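Local structure of lectin 2 (Agrocybe aegerita, 4TQJ) at residues Val82-Asn87 with Lys98-Asn103; Pro284-Asp289 with Val299-Ala304. The protein acts as a mushroom lectin that specifically recognises N-acetylglucosamine at the non-reducing end of glycans. The protein carries 1 engineered substitution. All blocks are in the same frame, centred on the assembly; numbering follows the deposited sequence.

Contact 1: Val82-Asn87 with Lys98-Asn103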
loop_
_atom_site.group_PDB
_atom_site.type_symbol
_atom_site.label_atom_id
_atom_site.label_comp_id
_atom_site.label_asym_id
_atom_site.label_seq_id
_atom_site.Cartn_x
_atom_site.Cartn_y
_atom_site.Cartn_z
ATOM N N VAL A 82 -19.855 -11.208 -15.672
ATOM C CA VAL A 82 -18.833 -10.805 -14.728
ATOM C C VAL A 82 -19.185 -9.470 -14.098
ATOM O O VAL A 82 -19.529 -8.518 -14.799
ATOM C CB VAL A 82 -17.472 -10.710 -15.429
ATOM C CG1 VAL A 82 -16.386 -10.345 -14.440
ATOM C CG2 VAL A 82 -17.167 -12.035 -16.142
ATOM N N TYR A 83 -19.114 -9.419 -12.769
ATOM C CA TYR A 83 -19.439 -8.221 -12.005
ATOM C C TYR A 83 -18.205 -7.724 -11.271
ATOM O O TYR A 83 -17.460 -8.523 -10.705
ATOM C CB TYR A 83 -20.526 -8.534 -10.981
ATOM C CG TYR A 83 -21.803 -9.092 -11.565
ATOM C CD1 TYR A 83 -22.899 -8.263 -11.808
ATOM C CD2 TYR A 83 -21.927 -10.444 -11.861
ATOM C CE1 TYR A 83 -24.076 -8.762 -12.336
ATOM C CE2 TYR A 83 -23.102 -10.954 -12.391
ATOM C CZ TYR A 83 -24.173 -10.107 -12.625
ATOM O OH TYR A 83 -25.348 -10.609 -13.147
ATOM N N VAL A 84 -17.997 -6.407 -11.262
ATOM C CA VAL A 84 -16.817 -5.824 -10.645
ATOM C C VAL A 84 -17.172 -4.760 -9.611
ATOM O O VAL A 84 -18.029 -3.914 -9.858
ATOM C CB VAL A 84 -15.898 -5.161 -11.704
ATOM C CG1 VAL A 84 -14.708 -4.478 -11.031
ATOM C CG2 VAL A 84 -15.435 -6.174 -12.738
ATOM N N SER A 85 -16.512 -4.815 -8.457
ATOM C CA SER A 85 -16.576 -3.741 -7.469
ATOM C C SER A 85 -15.245 -3.011 -7.424
ATOM O O SER A 85 -14.254 -3.516 -6.894
ATOM C CB SER A 85 -16.925 -4.270 -6.074
ATOM O OG SER A 85 -18.321 -4.479 -5.936
ATOM N N VAL A 86 -15.229 -1.808 -7.975
ATOM C CA VAL A 86 -13.999 -1.052 -8.090
ATOM C C VAL A 86 -13.479 -0.551 -6.742
ATOM O O VAL A 86 -14.207 0.071 -5.975
ATOM C CB VAL A 86 -14.175 0.105 -9.092
ATOM C CG1 VAL A 86 -12.938 1.005 -9.102
ATOM C CG2 VAL A 86 -14.462 -0.458 -10.486
ATOM N N ASN A 87 -12.216 -0.853 -6.456
ATOM C CA ASN A 87 -11.496 -0.296 -5.311
ATOM C C ASN A 87 -11.172 1.184 -5.562
ATOM O O ASN A 87 -10.308 1.496 -6.380
ATOM C CB ASN A 87 -10.205 -1.092 -5.121
ATOM C CG ASN A 87 -9.353 -0.607 -3.957
ATOM O OD1 ASN A 87 -9.498 0.509 -3.453
ATOM N ND2 ASN A 87 -8.426 -1.455 -3.545
ATOM N N LYS A 98 -20.688 -3.448 -10.543
ATOM C CA LYS A 98 -21.182 -3.211 -11.900
ATOM C C LYS A 98 -20.895 -4.402 -12.817
ATOM O O LYS A 98 -19.803 -4.962 -12.787
ATOM C CB LYS A 98 -20.538 -1.948 -12.471
ATOM C CG LYS A 98 -21.085 -1.512 -13.822
ATOM C CD LYS A 98 -20.371 -0.259 -14.313
ATOM C CE LYS A 98 -20.824 0.131 -15.717
ATOM N NZ LYS A 98 -19.991 1.239 -16.268
ATOM N N MET A 99 -21.876 -4.785 -13.630
ATOM C CA MET A 99 -21.696 -5.892 -14.567
ATOM C C MET A 99 -20.973 -5.411 -15.821
ATOM O O MET A 99 -21.504 -4.605 -16.582
ATOM C CB MET A 99 -23.039 -6.529 -14.935
ATOM C CG MET A 99 -22.928 -7.662 -15.943
ATOM S SD MET A 99 -24.542 -8.261 -16.489
ATOM C CE MET A 99 -25.273 -6.734 -17.068
ATOM N N VAL A 100 -19.766 -5.924 -16.035
ATOM C CA VAL A 100 -18.883 -5.425 -17.087
ATOM C C VAL A 100 -18.919 -6.262 -18.367
ATOM O O VAL A 100 -18.387 -5.842 -19.391
ATOM C CB VAL A 100 -17.426 -5.319 -16.579
ATOM C CG1 VAL A 100 -17.360 -4.435 -15.354
ATOM C CG2 VAL A 100 -16.861 -6.706 -16.258
ATOM N N ILE A 101 -19.535 -7.439 -18.318
ATOM C CA ILE A 101 -19.643 -8.273 -19.513
ATOM C C ILE A 101 -20.607 -9.449 -19.355
ATOM O O ILE A 101 -20.663 -10.110 -18.306
ATOM C CB ILE A 101 -18.250 -8.783 -20.010
ATOM C CG1 ILE A 101 -18.344 -9.364 -21.424
ATOM C CG2 ILE A 101 -17.662 -9.821 -19.060
ATOM C CD1 ILE A 101 -17.000 -9.624 -22.062
ATOM N N ALA A 102 -21.364 -9.699 -20.418
ATOM C CA ALA A 102 -22.317 -10.793 -20.465
ATOM C C ALA A 102 -21.690 -12.074 -21.024
ATOM O O ALA A 102 -22.194 -12.659 -21.978
ATOM C CB ALA A 102 -23.548 -10.388 -21.286
ATOM N N ASN A 103 -20.592 -12.513 -20.411
ATOM C CA ASN A 103 -19.929 -13.755 -20.803
ATOM C C ASN A 103 -19.213 -14.367 -19.592
ATOM O O ASN A 103 -19.148 -13.741 -18.535
ATOM C CB ASN A 103 -18.911 -13.501 -21.924
ATOM C CG ASN A 103 -19.563 -13.124 -23.249
ATOM O OD1 ASN A 103 -19.828 -11.956 -23.511
ATOM N ND2 ASN A 103 -19.802 -14.114 -24.095
#
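Val100 and Ile101, both facing Val82, form a classic beta bulge in the antiparallel pair that ends one sheet, or blade, of the beta-propeller; strand 98-101 is the outermost strand at this side within the chain. The register slips by one residue here. Tyr83 and Met99 are a non-hydrogen-bonded pair, but the next pair is Val82 with Ile101, and Val100 is the extra residue. Its psi of -11° takes the backbone out of the extended form. Both polar backbone atoms of Val82 are still used: N donates to Ile101 O at 3.0 Å, and O receives Val100 N at 2.9 Å. Ahead of the bulge the pairing is regular, with Val84 and Lys98 exchanging two N-H···O bonds.

The extra residue also packs: Val100 turns both methyls toward Val82 and Val84. Its CG1 lies 3.7 Å from Val84 CG2, the two side chains meeting almost at right angles, while CG2 approaches Val82 CG1 more loosely. Beyond it, Ile101 lies alongside Val82, pointing the same way, with their CG2 methyls in contact. Val82 also rests on Val75 and Phe77 of strand 73-77, the next strand inward, and Val100 reaches Phe150 in a loop.

The opposite face carries Tyr83 and Met99, where a Met-aromatic contact forms. Met99 CG is anti to the backbone N (chi1 178°), which carries the thioether across the tyrosine; CB packs 3.6 Å from Tyr83 CD1, and CG stands over one ring face, displaced toward the rim. Met99 SD then lies obliquely, 4.8 Å from the Tyr83 ring centroid and 4.2 Å from Tyr83 OH.

Contact 2: Pro284-Asp289 with Val299-Ala304; sequences PRFIAD and VGFGNA
Phe286 and Phe301 meet rim to rim on one face of a beta hairpin, their planes turned 79° apart and neither ring lying over the other. The closest atoms are Phe286 CE2 and Phe301 CE2, 3.6 Å from each other. Phe286 CD2 lies in the plane of the Phe301 ring at its edge. Pro284 O reaches that edge too, 3.6 Å from Phe301 CD2. The same oxygen accepts Phe301 N in an almost straight bond of 3.0 Å (178° at the hydrogen), so the backbone bond and the ring edge converge on one carbonyl. Pro284 CG adds a looser apolar touch to Phe301 CB.

Two residues further along, Phe286 and Val299 are a hydrogen-bonded pair, each donating its N to the other's O. Val299 O has a second, weaker neighbour in the CA-H of Arg285. On the reverse face Arg285 sits opposite Gly300, its CG 3.9 Å from Gly300 CA; the chain then bends at chi2 and chi3 and turns away, so that NH1 binds Phe272 O and NE binds His283 O.

Outside this shell, strand 339-343 of a neighbouring sheet packs against Phe301 and Pro284: Arg340 touches both, and Val342 touches Phe301. Ile287 instead packs on Phe231 and Ala233 of strand 230-233, so strand 285-288 is wedged between adjoining propeller blades. The chemistry implies a division of labour: backbone bonds fix the pairing of the hairpin, the two phenylalanine rims meet beside them, with Phe301 extending the packing to the next blade, and the guanidinium is tied to backbone carbonyls on the other face.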
loop_
_atom_site.group_PDB
_atom_site.type_symbol
_atom_site.label_atom_id
_atom_site.label_comp_id
_atom_site.label_asym_id
_atom_site.label_seq_id
_atom_site.Cartn_x
_atom_site.Cartn_y
_atom_site.Cartn_z
ATOM N N PRO A 284 -0.699 -29.903 2.719
ATOM C CA PRO A 284 -0.506 -28.891 1.674
ATOM C C PRO A 284 0.966 -28.512 1.442
ATOM O O PRO A 284 1.753 -28.306 2.392
ATOM C CB PRO A 284 -1.331 -27.689 2.164
ATOM C CG PRO A 284 -1.801 -28.020 3.543
ATOM C CD PRO A 284 -1.743 -29.523 3.689
ATOM N N ARG A 285 1.332 -28.449 0.167
ATOM C CA ARG A 285 2.681 -28.052 -0.235
ATOM C C ARG A 285 2.678 -26.763 -1.081
ATOM O O ARG A 285 1.703 -26.468 -1.771
ATOM C CB ARG A 285 3.392 -29.209 -0.929
ATOM C CG ARG A 285 4.016 -30.233 0.067
ATOM C CD ARG A 285 3.909 -31.686 -0.410
ATOM N NE ARG A 285 2.517 -32.145 -0.498
ATOM C CZ ARG A 285 2.140 -33.279 -1.098
ATOM N NH1 ARG A 285 3.047 -34.082 -1.657
ATOM N NH2 ARG A 285 0.861 -33.609 -1.147
ATOM N N PHE A 286 3.758 -25.988 -0.998
ATOM C CA PHE A 286 3.841 -24.699 -1.696
ATOM C C PHE A 286 5.269 -24.449 -2.174
ATOM O O PHE A 286 6.232 -24.970 -1.606
ATOM C CB PHE A 286 3.476 -23.519 -0.772
ATOM C CG PHE A 286 2.109 -23.604 -0.144
ATOM C CD1 PHE A 286 1.060 -22.834 -0.626
ATOM C CD2 PHE A 286 1.885 -24.420 0.961
ATOM C CE1 PHE A 286 -0.211 -22.899 -0.031
ATOM C CE2 PHE A 286 0.645 -24.496 1.551
ATOM C CZ PHE A 286 -0.414 -23.731 1.056
ATOM N N ILE A 287 5.396 -23.634 -3.213
ATOM C CA ILE A 287 6.680 -23.070 -3.576
ATOM C C ILE A 287 6.556 -21.590 -3.255
ATOM O O ILE A 287 5.600 -20.940 -3.676
ATOM C CB ILE A 287 6.993 -23.224 -5.077
ATOM C CG1 ILE A 287 6.917 -24.697 -5.508
ATOM C CG2 ILE A 287 8.364 -22.612 -5.388
ATOM C CD1 ILE A 287 7.750 -25.629 -4.631
ATOM N N ALA A 288 7.494 -21.067 -2.488
ATOM C CA ALA A 288 7.489 -19.648 -2.141
ATOM C C ALA A 288 8.917 -19.207 -1.879
ATOM O O ALA A 288 9.770 -20.040 -1.563
ATOM C CB ALA A 288 6.624 -19.406 -0.913
ATOM N N ASP A 289 9.191 -17.909 -2.014
ATOM C CA ASP A 289 10.546 -17.417 -1.772
ATOM C C ASP A 289 10.750 -17.143 -0.293
ATOM O O ASP A 289 10.255 -16.144 0.231
ATOM C CB ASP A 289 10.850 -16.151 -2.591
ATOM C CG ASP A 289 12.293 -15.691 -2.426
ATOM O OD1 ASP A 289 13.036 -16.345 -1.669
ATOM O OD2 ASP A 289 12.689 -14.690 -3.051
ATOM N N VAL A 299 8.022 -25.596 0.561
ATOM C CA VAL A 299 7.413 -25.536 1.883
ATOM C C VAL A 299 6.284 -26.557 2.007
ATOM O O VAL A 299 5.412 -26.638 1.142
ATOM C CB VAL A 299 6.777 -24.161 2.159
ATOM C CG1 VAL A 299 6.236 -24.127 3.590
ATOM C CG2 VAL A 299 7.773 -23.030 1.896
ATOM N N GLY A 300 6.283 -27.321 3.089
ATOM C CA GLY A 300 5.269 -28.347 3.268
ATOM C C GLY A 300 4.749 -28.453 4.686
ATOM O O GLY A 300 5.524 -28.528 5.635
ATOM N N PHE A 301 3.428 -28.477 4.826
ATOM C CA PHE A 301 2.786 -28.618 6.126
ATOM C C PHE A 301 2.585 -30.110 6.379
ATOM O O PHE A 301 1.613 -30.709 5.917
ATOM C CB PHE A 301 1.464 -27.846 6.165
ATOM C CG PHE A 301 1.643 -26.341 6.106
ATOM C CD1 PHE A 301 1.662 -25.583 7.270
ATOM C CD2 PHE A 301 1.832 -25.692 4.888
ATOM C CE1 PHE A 301 1.862 -24.191 7.223
ATOM C CE2 PHE A 301 2.025 -24.302 4.830
ATOM C CZ PHE A 301 2.030 -23.552 5.998
ATOM N N GLY A 302 3.544 -30.706 7.084
ATOM C CA GLY A 302 3.542 -32.134 7.341
ATOM C C GLY A 302 2.787 -32.489 8.609
ATOM O O GLY A 302 1.869 -31.774 9.024
ATOM N N ASN A 303 3.179 -33.596 9.230
ATOM C CA ASN A 303 2.503 -34.082 10.426
ATOM C C ASN A 303 2.916 -33.312 11.679
ATOM O O ASN A 303 2.073 -32.810 12.406
ATOM C CB ASN A 303 2.760 -35.584 10.614
ATOM C CG ASN A 303 2.107 -36.420 9.535
ATOM O OD1 ASN A 303 0.923 -36.251 9.247
ATOM N ND2 ASN A 303 2.882 -37.316 8.918
ATOM N N ALA A 304 4.217 -33.217 11.916
ATOM C CA ALA A 304 4.720 -32.598 13.133
ATOM C C ALA A 304 4.777 -31.073 13.025
ATOM O O ALA A 304 4.945 -30.384 14.019
ATOM C CB ALA A 304 6.089 -33.144 13.483
#

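In the fold
Each contact joins neighbouring antiparallel strands of its own four-stranded propeller blade, at the opposite end of the strand order. Contact 2 pairs the first and second strands, its centre about 15 Å from the centre of the chain, and is buried; contact 1 pairs the third and fourth, its centre about 21 Å from the chain's centre, and is partly exposed. They share no element: their centres are about 35 Å apart on opposite sides of the chain's centre. Position is reflected in chemistry. The inner pair keeps its register and sets two phenylalanine rims together, one of them, Phe301, touching an adjoining blade, whereas the outer pair tolerates a bulge, gathers branched aliphatic side chains on one face and carries a thioether with a partly exposed tyrosine on the other.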